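Local structure of dipeptide transport protein DPPA (Bacillus subtilis, 1HI9) at residues A[54-59]-A[73-78]; A[89-94]-A[139-144]; A[124-129]-A[217-222]; A[224-229]-A[243-248]. The protein hydrolyses the N-terminal residue of peptides containing D-amino acids, as a zinc-dependent aminopeptidase whose ten subunits enclose the active sites in a central chamber. One frame throughout, in Å; residues are numbered along the deposited sequence.

Contact 1 (A[54-59]-A[73-78])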
loop_
_atom_site.group_PDB
_atom_site.type_symbol
_atom_site.label_atom_id
_atom_site.label_comp_id
_atom_site.label_asym_id
_atom_site.label_seq_id
_atom_site.Cartn_x
_atom_site.Cartn_y
_atom_site.Cartn_z
ATOM N N VAL A 54 37.824 25.101 -8.911
ATOM C CA VAL A 54 37.539 23.913 -8.118
ATOM C C VAL A 54 36.341 23.195 -8.724
ATOM O O VAL A 54 35.214 23.680 -8.645
ATOM C CB VAL A 54 37.216 24.259 -6.658
ATOM C CG1 VAL A 54 36.991 22.983 -5.868
ATOM C CG2 VAL A 54 38.345 25.065 -6.052
ATOM N N LEU A 55 36.604 22.047 -9.345
ATOM C CA LEU A 55 35.565 21.237 -9.967
ATOM C C LEU A 55 35.114 20.207 -8.941
ATOM O O LEU A 55 35.926 19.408 -8.461
ATOM C CB LEU A 55 36.113 20.510 -11.198
ATOM C CG LEU A 55 35.194 20.374 -12.410
ATOM C CD1 LEU A 55 35.671 19.222 -13.266
ATOM C CD2 LEU A 55 33.766 20.141 -11.967
ATOM N N VAL A 56 33.825 20.224 -8.616
ATOM C CA VAL A 56 33.266 19.302 -7.633
ATOM C C VAL A 56 32.346 18.283 -8.293
ATOM O O VAL A 56 31.306 18.636 -8.850
ATOM C CB VAL A 56 32.479 20.065 -6.541
ATOM C CG1 VAL A 56 32.054 19.104 -5.429
ATOM C CG2 VAL A 56 33.341 21.191 -5.980
ATOM N N ASN A 57 32.744 17.014 -8.218
ATOM C CA ASN A 57 31.989 15.912 -8.808
ATOM C C ASN A 57 31.295 15.079 -7.727
ATOM O O ASN A 57 31.952 14.449 -6.891
ATOM C CB ASN A 57 32.929 15.009 -9.614
ATOM C CG ASN A 57 32.193 13.903 -10.353
ATOM O OD1 ASN A 57 32.707 12.795 -10.516
ATOM N ND2 ASN A 57 30.995 14.201 -10.812
ATOM N N ASP A 58 29.967 15.083 -7.744
ATOM C CA ASP A 58 29.184 14.312 -6.785
ATOM C C ASP A 58 29.447 12.870 -7.178
ATOM O O ASP A 58 29.100 12.457 -8.290
ATOM C CB ASP A 58 27.695 14.637 -6.945
ATOM C CG ASP A 58 26.852 14.109 -5.804
ATOM O OD1 ASP A 58 27.094 12.960 -5.370
ATOM O OD2 ASP A 58 25.936 14.836 -5.355
ATOM N N SER A 59 30.048 12.099 -6.273
ATOM C CA SER A 59 30.395 10.706 -6.580
ATOM C C SER A 59 29.647 9.633 -5.809
ATOM O O SER A 59 30.140 8.519 -5.681
ATOM C CB SER A 59 31.895 10.500 -6.368
ATOM O OG SER A 59 32.633 11.462 -7.089
ATOM N N PRO A 73 29.347 29.032 -4.147
ATOM C CA PRO A 73 29.006 29.684 -5.414
ATOM C C PRO A 73 30.127 29.782 -6.445
ATOM O O PRO A 73 29.863 29.790 -7.645
ATOM C CB PRO A 73 28.495 31.051 -4.969
ATOM C CG PRO A 73 29.294 31.312 -3.728
ATOM C CD PRO A 73 29.239 29.982 -3.026
ATOM N N GLU A 74 31.371 29.849 -5.986
ATOM C CA GLU A 74 32.497 29.943 -6.901
ATOM C C GLU A 74 33.010 28.589 -7.383
ATOM O O GLU A 74 34.023 28.504 -8.087
ATOM C CB GLU A 74 33.643 30.733 -6.265
ATOM C CG GLU A 74 33.406 32.235 -6.303
ATOM C CD GLU A 74 33.002 32.702 -7.698
ATOM O OE1 GLU A 74 33.777 32.458 -8.657
ATOM O OE2 GLU A 74 31.905 33.300 -7.831
ATOM N N ALA A 75 32.316 27.525 -7.009
ATOM C CA ALA A 75 32.732 26.199 -7.430
ATOM C C ALA A 75 31.831 25.714 -8.550
ATOM O O ALA A 75 30.702 26.173 -8.684
ATOM C CB ALA A 75 32.683 25.230 -6.253
ATOM N N ASP A 76 32.345 24.801 -9.365
ATOM C CA ASP A 76 31.584 24.229 -10.469
ATOM C C ASP A 76 31.180 22.813 -10.077
ATOM O O ASP A 76 32.042 21.966 -9.805
ATOM C CB ASP A 76 32.430 24.196 -11.743
ATOM C CG ASP A 76 32.884 25.587 -12.183
ATOM O OD1 ASP A 76 32.004 26.443 -12.456
ATOM O OD2 ASP A 76 34.119 25.820 -12.255
ATOM N N LEU A 77 29.872 22.557 -10.071
ATOM C CA LEU A 77 29.340 21.259 -9.674
ATOM C C LEU A 77 28.895 20.355 -10.807
ATOM O O LEU A 77 28.193 20.778 -11.717
ATOM C CB LEU A 77 28.158 21.442 -8.710
ATOM C CG LEU A 77 27.365 20.188 -8.328
ATOM C CD1 LEU A 77 28.209 19.283 -7.449
ATOM C CD2 LEU A 77 26.095 20.592 -7.600
ATOM N N ILE A 78 29.324 19.101 -10.739
ATOM C CA ILE A 78 28.938 18.100 -11.722
ATOM C C ILE A 78 27.928 17.255 -10.976
ATOM O O ILE A 78 28.277 16.552 -10.025
ATOM C CB ILE A 78 30.108 17.198 -12.140
ATOM C CG1 ILE A 78 31.104 17.995 -12.985
ATOM C CG2 ILE A 78 29.580 15.991 -12.910
ATOM C CD1 ILE A 78 32.280 17.179 -13.487
HETATM O O HOH W 1 35.796 26.552 -10.049
#

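Contact 2 (A[89-94]-A[139-144])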
loop_
_atom_site.group_PDB
_atom_site.type_symbol
_atom_site.label_atom_id
_atom_site.label_comp_id
_atom_site.label_asym_id
_atom_site.label_seq_id
_atom_site.Cartn_x
_atom_site.Cartn_y
_atom_site.Cartn_z
ATOM N N GLU A 89 34.586 11.606 -13.223
ATOM C CA GLU A 89 34.125 12.351 -14.383
ATOM C C GLU A 89 34.614 13.800 -14.303
ATOM O O GLU A 89 34.506 14.451 -13.259
ATOM C CB GLU A 89 32.598 12.347 -14.443
ATOM C CG GLU A 89 32.055 13.179 -15.580
ATOM C CD GLU A 89 32.441 12.610 -16.936
ATOM O OE1 GLU A 89 32.524 13.400 -17.911
ATOM O OE2 GLU A 89 32.653 11.374 -17.028
ATOM N N GLY A 90 35.164 14.293 -15.406
ATOM C CA GLY A 90 35.644 15.663 -15.443
ATOM C C GLY A 90 37.109 15.846 -15.093
ATOM O O GLY A 90 37.649 16.944 -15.213
ATOM N N LEU A 91 37.762 14.775 -14.666
ATOM C CA LEU A 91 39.175 14.842 -14.299
ATOM C C LEU A 91 40.078 14.610 -15.522
ATOM O O LEU A 91 40.002 13.560 -16.158
ATOM C CB LEU A 91 39.472 13.783 -13.227
ATOM C CG LEU A 91 40.650 14.009 -12.271
ATOM C CD1 LEU A 91 40.816 12.801 -11.364
ATOM C CD2 LEU A 91 41.926 14.251 -13.046
ATOM N N ASP A 92 40.914 15.593 -15.852
ATOM C CA ASP A 92 41.846 15.475 -16.975
ATOM C C ASP A 92 43.245 15.921 -16.535
ATOM O O ASP A 92 43.462 16.205 -15.357
ATOM C CB ASP A 92 41.383 16.310 -18.175
ATOM C CG ASP A 92 41.226 17.778 -17.840
ATOM O OD1 ASP A 92 41.955 18.266 -16.944
ATOM O OD2 ASP A 92 40.387 18.452 -18.477
ATOM N N ASP A 93 44.182 15.999 -17.480
ATOM C CA ASP A 93 45.559 16.384 -17.169
ATOM C C ASP A 93 45.779 17.872 -16.909
ATOM O O ASP A 93 46.904 18.308 -16.692
ATOM C CB ASP A 93 46.506 15.909 -18.285
ATOM C CG ASP A 93 46.277 16.631 -19.607
ATOM O OD1 ASP A 93 46.902 16.224 -20.612
ATOM O OD2 ASP A 93 45.485 17.602 -19.646
ATOM N N THR A 94 44.708 18.650 -16.921
ATOM C CA THR A 94 44.832 20.082 -16.689
ATOM C C THR A 94 44.666 20.439 -15.212
ATOM O O THR A 94 44.670 21.612 -14.853
ATOM C CB THR A 94 43.783 20.867 -17.495
ATOM O OG1 THR A 94 42.502 20.738 -16.865
ATOM C CG2 THR A 94 43.698 20.322 -18.916
ATOM N N TYR A 139 44.136 5.635 -9.534
ATOM C CA TYR A 139 44.776 5.153 -10.752
ATOM C C TYR A 139 44.315 5.941 -11.974
ATOM O O TYR A 139 45.114 6.213 -12.874
ATOM C CB TYR A 139 44.492 3.665 -10.960
ATOM C CG TYR A 139 45.482 2.748 -10.279
ATOM C CD1 TYR A 139 45.050 1.613 -9.600
ATOM C CD2 TYR A 139 46.850 3.012 -10.319
ATOM C CE1 TYR A 139 45.951 0.763 -8.970
ATOM C CE2 TYR A 139 47.765 2.166 -9.695
ATOM C CZ TYR A 139 47.305 1.041 -9.020
ATOM O OH TYR A 139 48.197 0.189 -8.399
ATOM N N VAL A 140 43.032 6.304 -12.023
ATOM C CA VAL A 140 42.543 7.076 -13.161
ATOM C C VAL A 140 43.172 8.464 -13.087
ATOM O O VAL A 140 43.482 9.060 -14.105
ATOM C CB VAL A 140 41.003 7.202 -13.163
ATOM C CG1 VAL A 140 40.566 8.145 -14.281
ATOM C CG2 VAL A 140 40.372 5.830 -13.354
ATOM N N ALA A 141 43.359 8.969 -11.876
ATOM C CA ALA A 141 43.980 10.266 -11.699
ATOM C C ALA A 141 45.417 10.154 -12.211
ATOM O O ALA A 141 45.938 11.072 -12.851
ATOM C CB ALA A 141 43.974 10.658 -10.226
ATOM N N GLY A 142 46.047 9.014 -11.929
ATOM C CA GLY A 142 47.413 8.780 -12.357
ATOM C C GLY A 142 47.558 8.789 -13.866
ATOM O O GLY A 142 48.550 9.281 -14.401
ATOM N N TYR A 143 46.564 8.241 -14.555
ATOM C CA TYR A 143 46.572 8.198 -16.008
ATOM C C TYR A 143 46.751 9.598 -16.574
ATOM O O TYR A 143 47.355 9.770 -17.624
ATOM C CB TYR A 143 45.260 7.620 -16.527
ATOM C CG TYR A 143 45.199 7.529 -18.031
ATOM C CD1 TYR A 143 45.767 6.455 -18.706
ATOM C CD2 TYR A 143 44.598 8.548 -18.783
ATOM C CE1 TYR A 143 45.743 6.389 -20.102
ATOM C CE2 TYR A 143 44.568 8.499 -20.179
ATOM C CZ TYR A 143 45.144 7.409 -20.833
ATOM O OH TYR A 143 45.110 7.338 -22.213
ATOM N N TYR A 144 46.211 10.597 -15.881
ATOM C CA TYR A 144 46.321 11.978 -16.331
ATOM C C TYR A 144 47.464 12.699 -15.636
ATOM O O TYR A 144 47.586 13.915 -15.741
ATOM C CB TYR A 144 45.015 12.737 -16.075
ATOM C CG TYR A 144 43.843 12.251 -16.909
ATOM C CD1 TYR A 144 42.885 11.380 -16.370
ATOM C CD2 TYR A 144 43.688 12.661 -18.235
ATOM C CE1 TYR A 144 41.804 10.935 -17.130
ATOM C CE2 TYR A 144 42.611 12.221 -19.004
ATOM C CZ TYR A 144 41.674 11.360 -18.442
ATOM O OH TYR A 144 40.613 10.934 -19.199
#

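Contact 3 (A[124-129]-A[217-222])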
loop_
_atom_site.group_PDB
_atom_site.type_symbol
_atom_site.label_atom_id
_atom_site.label_comp_id
_atom_site.label_asym_id
_atom_site.label_seq_id
_atom_site.Cartn_x
_atom_site.Cartn_y
_atom_site.Cartn_z
ATOM N N PHE A 124 38.537 -5.481 -5.825
ATOM C CA PHE A 124 38.870 -4.946 -7.134
ATOM C C PHE A 124 40.378 -5.180 -7.237
ATOM O O PHE A 124 41.098 -5.057 -6.240
ATOM C CB PHE A 124 38.609 -3.440 -7.199
ATOM C CG PHE A 124 37.199 -3.070 -7.574
ATOM C CD1 PHE A 124 36.686 -1.811 -7.243
ATOM C CD2 PHE A 124 36.395 -3.955 -8.279
ATOM C CE1 PHE A 124 35.391 -1.446 -7.604
ATOM C CE2 PHE A 124 35.107 -3.601 -8.643
ATOM C CZ PHE A 124 34.601 -2.343 -8.308
ATOM N N TYR A 125 40.865 -5.515 -8.426
ATOM C CA TYR A 125 42.293 -5.736 -8.622
ATOM C C TYR A 125 42.787 -5.082 -9.909
ATOM O O TYR A 125 42.177 -5.199 -10.980
ATOM C CB TYR A 125 42.628 -7.236 -8.705
ATOM C CG TYR A 125 42.430 -8.048 -7.444
ATOM C CD1 TYR A 125 41.283 -8.820 -7.259
ATOM C CD2 TYR A 125 43.398 -8.050 -6.438
ATOM C CE1 TYR A 125 41.103 -9.575 -6.106
ATOM C CE2 TYR A 125 43.231 -8.799 -5.279
ATOM C CZ TYR A 125 42.076 -9.561 -5.121
ATOM O OH TYR A 125 41.884 -10.327 -3.991
ATOM N N ILE A 126 43.904 -4.386 -9.786
ATOM C CA ILE A 126 44.546 -3.763 -10.926
ATOM C C ILE A 126 45.929 -4.399 -10.929
ATOM O O ILE A 126 46.803 -3.997 -10.161
ATOM C CB ILE A 126 44.658 -2.238 -10.764
ATOM C CG1 ILE A 126 43.274 -1.607 -10.857
ATOM C CG2 ILE A 126 45.535 -1.660 -11.876
ATOM C CD1 ILE A 126 42.590 -1.844 -12.207
ATOM N N ASN A 127 46.098 -5.414 -11.778
ATOM C CA ASN A 127 47.353 -6.159 -11.869
ATOM C C ASN A 127 47.694 -6.785 -10.505
ATOM O O ASN A 127 48.773 -6.571 -9.947
ATOM C CB ASN A 127 48.491 -5.239 -12.335
ATOM C CG ASN A 127 48.634 -5.201 -13.846
ATOM O OD1 ASN A 127 47.645 -5.155 -14.579
ATOM N ND2 ASN A 127 49.873 -5.203 -14.321
ATOM N N ASP A 128 46.749 -7.539 -9.962
ATOM C CA ASP A 128 46.944 -8.216 -8.684
ATOM C C ASP A 128 47.024 -7.339 -7.437
ATOM O O ASP A 128 47.189 -7.851 -6.330
ATOM C CB ASP A 128 48.187 -9.112 -8.748
ATOM C CG ASP A 128 48.043 -10.233 -9.772
ATOM O OD1 ASP A 128 46.974 -10.893 -9.778
ATOM O OD2 ASP A 128 48.991 -10.455 -10.558
ATOM N N ARG A 129 46.917 -6.026 -7.592
ATOM C CA ARG A 129 46.959 -5.185 -6.414
ATOM C C ARG A 129 45.563 -4.836 -5.903
ATOM O O ARG A 129 44.756 -4.248 -6.625
ATOM C CB ARG A 129 47.726 -3.894 -6.669
ATOM C CG ARG A 129 47.710 -3.014 -5.429
ATOM C CD ARG A 129 48.795 -1.978 -5.417
ATOM N NE ARG A 129 48.899 -1.385 -4.087
ATOM C CZ ARG A 129 49.851 -0.533 -3.720
ATOM N NH1 ARG A 129 50.790 -0.169 -4.589
ATOM N NH2 ARG A 129 49.865 -0.055 -2.482
ATOM N N PRO A 217 46.583 -2.552 -18.049
ATOM C CA PRO A 217 46.102 -3.135 -16.799
ATOM C C PRO A 217 45.102 -4.268 -16.942
ATOM O O PRO A 217 44.274 -4.285 -17.848
ATOM C CB PRO A 217 45.519 -1.930 -16.064
ATOM C CG PRO A 217 44.996 -1.086 -17.173
ATOM C CD PRO A 217 46.105 -1.164 -18.200
ATOM N N VAL A 218 45.213 -5.226 -16.036
ATOM C CA VAL A 218 44.311 -6.356 -16.010
ATOM C C VAL A 218 43.386 -6.118 -14.827
ATOM O O VAL A 218 43.818 -6.089 -13.666
ATOM C CB VAL A 218 45.058 -7.687 -15.802
ATOM C CG1 VAL A 218 44.066 -8.821 -15.619
ATOM C CG2 VAL A 218 45.960 -7.968 -16.995
ATOM N N LEU A 219 42.108 -5.928 -15.133
ATOM C CA LEU A 219 41.106 -5.697 -14.115
ATOM C C LEU A 219 40.563 -7.022 -13.619
ATOM O O LEU A 219 40.217 -7.889 -14.412
ATOM C CB LEU A 219 39.956 -4.864 -14.687
ATOM C CG LEU A 219 38.735 -4.670 -13.771
ATOM C CD1 LEU A 219 39.173 -4.004 -12.476
ATOM C CD2 LEU A 219 37.674 -3.814 -14.478
ATOM N N SER A 220 40.514 -7.185 -12.306
ATOM C CA SER A 220 39.976 -8.397 -11.713
ATOM C C SER A 220 38.935 -7.963 -10.690
ATOM O O SER A 220 39.169 -7.050 -9.895
ATOM C CB SER A 220 41.074 -9.219 -11.022
ATOM O OG SER A 220 41.841 -9.945 -11.964
ATOM N N ILE A 221 37.778 -8.606 -10.735
ATOM C CA ILE A 221 36.718 -8.292 -9.802
ATOM C C ILE A 221 36.240 -9.576 -9.168
ATOM O O ILE A 221 35.814 -10.495 -9.858
ATOM C CB ILE A 221 35.508 -7.633 -10.496
ATOM C CG1 ILE A 221 35.964 -6.420 -11.301
ATOM C CG2 ILE A 221 34.468 -7.231 -9.447
ATOM C CD1 ILE A 221 34.876 -5.765 -12.075
ATOM N N GLU A 222 36.339 -9.648 -7.850
ATOM C CA GLU A 222 35.868 -10.821 -7.139
ATOM C C GLU A 222 34.493 -10.451 -6.592
ATOM O O GLU A 222 34.366 -9.496 -5.822
ATOM C CB GLU A 222 36.805 -11.162 -5.992
ATOM C CG GLU A 222 36.452 -12.463 -5.300
ATOM C CD GLU A 222 37.363 -12.760 -4.121
ATOM O OE1 GLU A 222 38.598 -12.781 -4.301
ATOM O OE2 GLU A 222 36.836 -12.972 -3.014
#

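Contact 4 (A[224-229]-A[243-248])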
loop_
_atom_site.group_PDB
_atom_site.type_symbol
_atom_site.label_atom_id
_atom_site.label_comp_id
_atom_site.label_asym_id
_atom_site.label_seq_id
_atom_site.Cartn_x
_atom_site.Cartn_y
_atom_site.Cartn_z
ATOM N N ALA A 224 30.668 -11.426 -4.652
ATOM C CA ALA A 224 30.217 -12.172 -3.484
ATOM C C ALA A 224 29.735 -13.582 -3.821
ATOM O O ALA A 224 30.040 -14.525 -3.087
ATOM C CB ALA A 224 29.118 -11.400 -2.769
ATOM N N ASN A 225 28.984 -13.726 -4.918
ATOM C CA ASN A 225 28.477 -15.043 -5.326
ATOM C C ASN A 225 28.747 -15.325 -6.801
ATOM O O ASN A 225 29.117 -14.432 -7.560
ATOM C CB ASN A 225 26.970 -15.186 -5.023
ATOM C CG ASN A 225 26.110 -14.211 -5.808
ATOM O OD1 ASN A 225 25.496 -13.294 -5.242
ATOM N ND2 ASN A 225 26.061 -14.402 -7.118
ATOM N N TYR A 226 28.565 -16.574 -7.205
ATOM C CA TYR A 226 28.820 -16.960 -8.585
ATOM C C TYR A 226 27.844 -16.333 -9.596
ATOM O O TYR A 226 28.196 -16.085 -10.757
ATOM C CB TYR A 226 28.796 -18.480 -8.707
ATOM C CG TYR A 226 29.499 -18.991 -9.940
ATOM C CD1 TYR A 226 30.898 -19.096 -9.984
ATOM C CD2 TYR A 226 28.773 -19.357 -11.069
ATOM C CE1 TYR A 226 31.552 -19.560 -11.133
ATOM C CE2 TYR A 226 29.414 -19.818 -12.214
ATOM C CZ TYR A 226 30.791 -19.917 -12.243
ATOM O OH TYR A 226 31.387 -20.355 -13.391
ATOM N N GLY A 227 26.614 -16.092 -9.160
ATOM C CA GLY A 227 25.649 -15.461 -10.037
ATOM C C GLY A 227 26.125 -14.099 -10.544
ATOM O O GLY A 227 25.977 -13.772 -11.723
ATOM N N GLN A 228 26.715 -13.298 -9.667
ATOM C CA GLN A 228 27.181 -11.980 -10.072
ATOM C C GLN A 228 28.343 -12.120 -11.033
ATOM O O GLN A 228 28.515 -11.300 -11.938
ATOM C CB GLN A 228 27.595 -11.172 -8.847
ATOM C CG GLN A 228 26.469 -11.062 -7.829
ATOM C CD GLN A 228 26.977 -10.725 -6.441
ATOM O OE1 GLN A 228 27.986 -11.291 -5.984
ATOM N NE2 GLN A 228 26.275 -9.824 -5.750
ATOM N N ALA A 229 29.145 -13.158 -10.840
ATOM C CA ALA A 229 30.265 -13.391 -11.736
ATOM C C ALA A 229 29.731 -13.766 -13.128
ATOM O O ALA A 229 30.226 -13.271 -14.133
ATOM C CB ALA A 229 31.163 -14.505 -11.187
ATOM N N GLY A 243 37.092 -22.089 -10.328
ATOM C CA GLY A 243 37.213 -22.297 -8.899
ATOM C C GLY A 243 37.054 -21.031 -8.081
ATOM O O GLY A 243 37.315 -21.043 -6.879
ATOM N N THR A 244 36.628 -19.941 -8.719
ATOM C CA THR A 244 36.449 -18.663 -8.024
ATOM C C THR A 244 35.210 -17.913 -8.519
ATOM O O THR A 244 34.481 -18.385 -9.392
ATOM C CB THR A 244 37.643 -17.712 -8.242
ATOM O OG1 THR A 244 37.491 -17.032 -9.494
ATOM C CG2 THR A 244 38.954 -18.478 -8.261
ATOM N N THR A 245 34.986 -16.736 -7.948
ATOM C CA THR A 245 33.868 -15.892 -8.334
ATOM C C THR A 245 34.478 -14.609 -8.870
ATOM O O THR A 245 33.864 -13.537 -8.838
ATOM C CB THR A 245 32.979 -15.552 -7.136
ATOM O OG1 THR A 245 33.757 -14.855 -6.156
ATOM C CG2 THR A 245 32.400 -16.819 -6.532
ATOM N N THR A 246 35.700 -14.738 -9.371
ATOM C CA THR A 246 36.444 -13.614 -9.911
ATOM C C THR A 246 36.393 -13.607 -11.433
ATOM O O THR A 246 36.560 -14.647 -12.073
ATOM C CB THR A 246 37.917 -13.688 -9.465
ATOM O OG1 THR A 246 37.970 -13.866 -8.042
ATOM C CG2 THR A 246 38.653 -12.422 -9.828
ATOM N N VAL A 247 36.152 -12.427 -12.003
ATOM C CA VAL A 247 36.088 -12.259 -13.448
ATOM C C VAL A 247 37.198 -11.296 -13.844
ATOM O O VAL A 247 37.396 -10.277 -13.189
ATOM C CB VAL A 247 34.727 -11.691 -13.883
ATOM C CG1 VAL A 247 34.657 -11.607 -15.399
ATOM C CG2 VAL A 247 33.606 -12.563 -13.330
ATOM N N GLN A 248 37.935 -11.630 -14.899
ATOM C CA GLN A 248 39.037 -10.785 -15.331
ATOM C C GLN A 248 38.799 -10.157 -16.701
ATOM O O GLN A 248 38.080 -10.698 -17.545
ATOM C CB GLN A 248 40.343 -11.583 -15.362
ATOM C CG GLN A 248 40.648 -12.313 -14.073
ATOM C CD GLN A 248 42.065 -12.841 -14.037
ATOM O OE1 GLN A 248 42.533 -13.444 -15.003
ATOM N NE2 GLN A 248 42.761 -12.614 -12.917
#

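Contact 1 (A[54-59]-A[73-78])
Val-56 and Asp-76 meet backbone to backbone in a parallel strand pair, N of Val-56 lying 2.8 Å from O of Asp-76. The carbonyl of Val-56 turns to the same partner strand and takes the N-H of Ile-78, with 2.8 Å between Val-56 O and Ile-78 N. One residue is thus gripped at both polar backbone atoms by residues two places apart, the register of a parallel sheet. Bonds of 3.2 Å from Asp-76 N to Val-54 O and from Asp-58 N to Ile-78 O continue the pattern at either end, and all four are nearly straight.

Side chains fill in around this frame. Leu-55 lays CD2 against Ile-78 CG1 at 3.6 Å, the isoleucine branch being set beside its own backbone N (chi1 -70°). On the other face Val-56 CG2 approaches Ala-75 CB at 4.1 Å. A water 2.7 Å from Val-54 N accepts its proton and also lies near Asp-76 OD2.

Further out, strand 2-7 flanks 54-58, and helix 28-48 packs on Val-54 and Val-56. Leu-77 and Ile-78 pair with an antiparallel strand of a second subunit, which extends the sheet across the interface. The chemistry is therefore of buried, mutually satisfied peptide groups; it probably helps position the end of the strand at Asp-58, whose carboxylate is held by Leu-66 N and Asn-65 close to the zinc ligand His-60.

Contact 2 (A[89-94]-A[139-144])
Leu-91 and Asp-92 cover one face of the Tyr-144 ring, joining the loop between strands 76-80 and 97-103 to the end of helix 133-143. This is the tight part. Leu-91 O stands 3.3 Å from Tyr-144 CE1, over the rim of the ring. Beside it Asp-92 CA makes a CH-pi contact, 3.9 Å from the Tyr-144 ring centroid and 21° off its normal. The opposite face rests on Tyr-143 CD2, so the ring is sandwiched between loop backbone and its own neighbour. With CG turned beside the backbone N (chi1 -67°), the tyrosine reaches out to the loop. Deeper in, Leu-91 CD1 touches Ala-141 CB at 4.0 Å.

The looser side is at Asp-93, an exposed residue that meets Tyr-144 O through CB at 3.4 Å while its carboxylate leads away. Nearby, Asp-92 OD1 accepts from Thr-94 N at 2.8 Å in an Asx turn that shapes the loop. Putting an alanine at Tyr-144 would probably strip the cover from Leu-91 O and Asp-92 CA and open a gap between loop and helix. The two segments share no hydrogen bond, so their association rests mainly on van der Waals packing, the CH-pi contact and a CA-H...O contact from Asp-93.

Contact 3 (A[124-129]-A[217-222])
This is an antiparallel strand pairing within the second, five-stranded sheet of the subunit, where strand 121-126 lies between 129-131 and 218-223. Tyr-125 and Ser-220 form its hydrogen-bonded pair: Tyr-125 N to Ser-220 O is 2.7 Å, though bent to 135° at the hydrogen, and Ser-220 N to Tyr-125 O is 2.9 Å. The pairing then runs past the end of the strand. Asn-127 N reaches Val-218 O at 3.0 Å, and the amide oxygen OD1 of Asn-127 accepts from Val-218 N at 2.8 Å, almost straight out from the side-chain carbonyl. The asparagine side chain so supplies an acceptor just where the backbone leaves in the type I' turn from Ile-126 to Arg-129, making a tight hairpin with strand 129-131.

On one face Phe-124 lies alongside Ile-221, with CE2 at the ring edge 3.8 Å from Ile-221 CG2, and Ile-126 CD1 meets Leu-219 CD1 at 4.1 Å. Helices 133-143 and 254-268 cover this apolar side, and Phe-124 comes within about 5 Å of the zinc ligand Glu-133, side chain to side chain. The other face carries Tyr-125, whose CB sits 3.4 Å from Ser-220 CB; its CG, set beside the backbone N (chi1 -67°), sends the ring alongside Glu-222, a residue salt-bridged to Arg-122. Replacing Tyr-125 by a glycine is likely to uncover Ser-220 CB and leave the Glu-222 side chain without its aromatic neighbour. Three main-chain bonds and one to the Asn-127 amide oxygen hold the register, while the apolar face ties the sheet to both helices, the first beginning at Glu-133.

Contact 4 (A[224-229]-A[243-248])
The Tyr-226 ring meets Thr-244 and Thr-245 with its edge: Thr-244 O lies in the ring plane, 3.6 Å from Tyr-226 CE1, and Thr-245 CG2 comes to the same rim. Neither threonine lies over a face. Here the start of helix 226-232, with Asn-225 at its N-cap position, packs on the ST turn that leads into strand 246-250. Turning CG away from the backbone N (chi1 -160°) carries the ring to the 244-245 loop; Ile-240 of strand 238-240 and Thr-109 of a third subunit also touch it.

The backbone N of Asn-225 is held by Gln-228 OE1 at 2.8 Å, an arrangement like one half of a capping box. On the other segment, Thr-244 OG1 accepts from Thr-246 N at 2.9 Å, closing the ST turn, and is also hydrogen-bonded to Lys-241 O. Thr-245 sets its methyl CG2 on the first turn of the helix, 3.9 Å from Tyr-226 N, and its hydroxyl bonds to Phe-223 O. Arg-122 of the third subunit makes weak hydrogen bonds to Ala-224 O and Thr-245 OG1 at a subunit interface.

Ala-229 points its methyl toward the strand; Ala-229 CB lies 3.7 Å from Thr-245 O and 3.8 Å from Val-247 CG2.

Along the chain contact 1 closes before contact 2 opens, contacts 2 and 3 interleave their segments, and contact 4 comes last. Contact 1 belongs to the mixed seven-stranded sheet, and contacts 3 and 4 reach the antiparallel one, on the other side of the chain's centre; the centres of contacts 1 and 4 are about 36 Å apart. Contact 2 touches both contact 1 and contact 3: its loop packs on Leu-55 and Ile-78 (centres about 16 Å apart), and its Tyr-139 on Ile-126. Contacts 3 and 4, centres about 13 Å apart, share the neighbouring strands 218-223 and 246-250. Contact 2 is thus one place where the subunit's two halves meet; contacts 1 and 4 border other subunits.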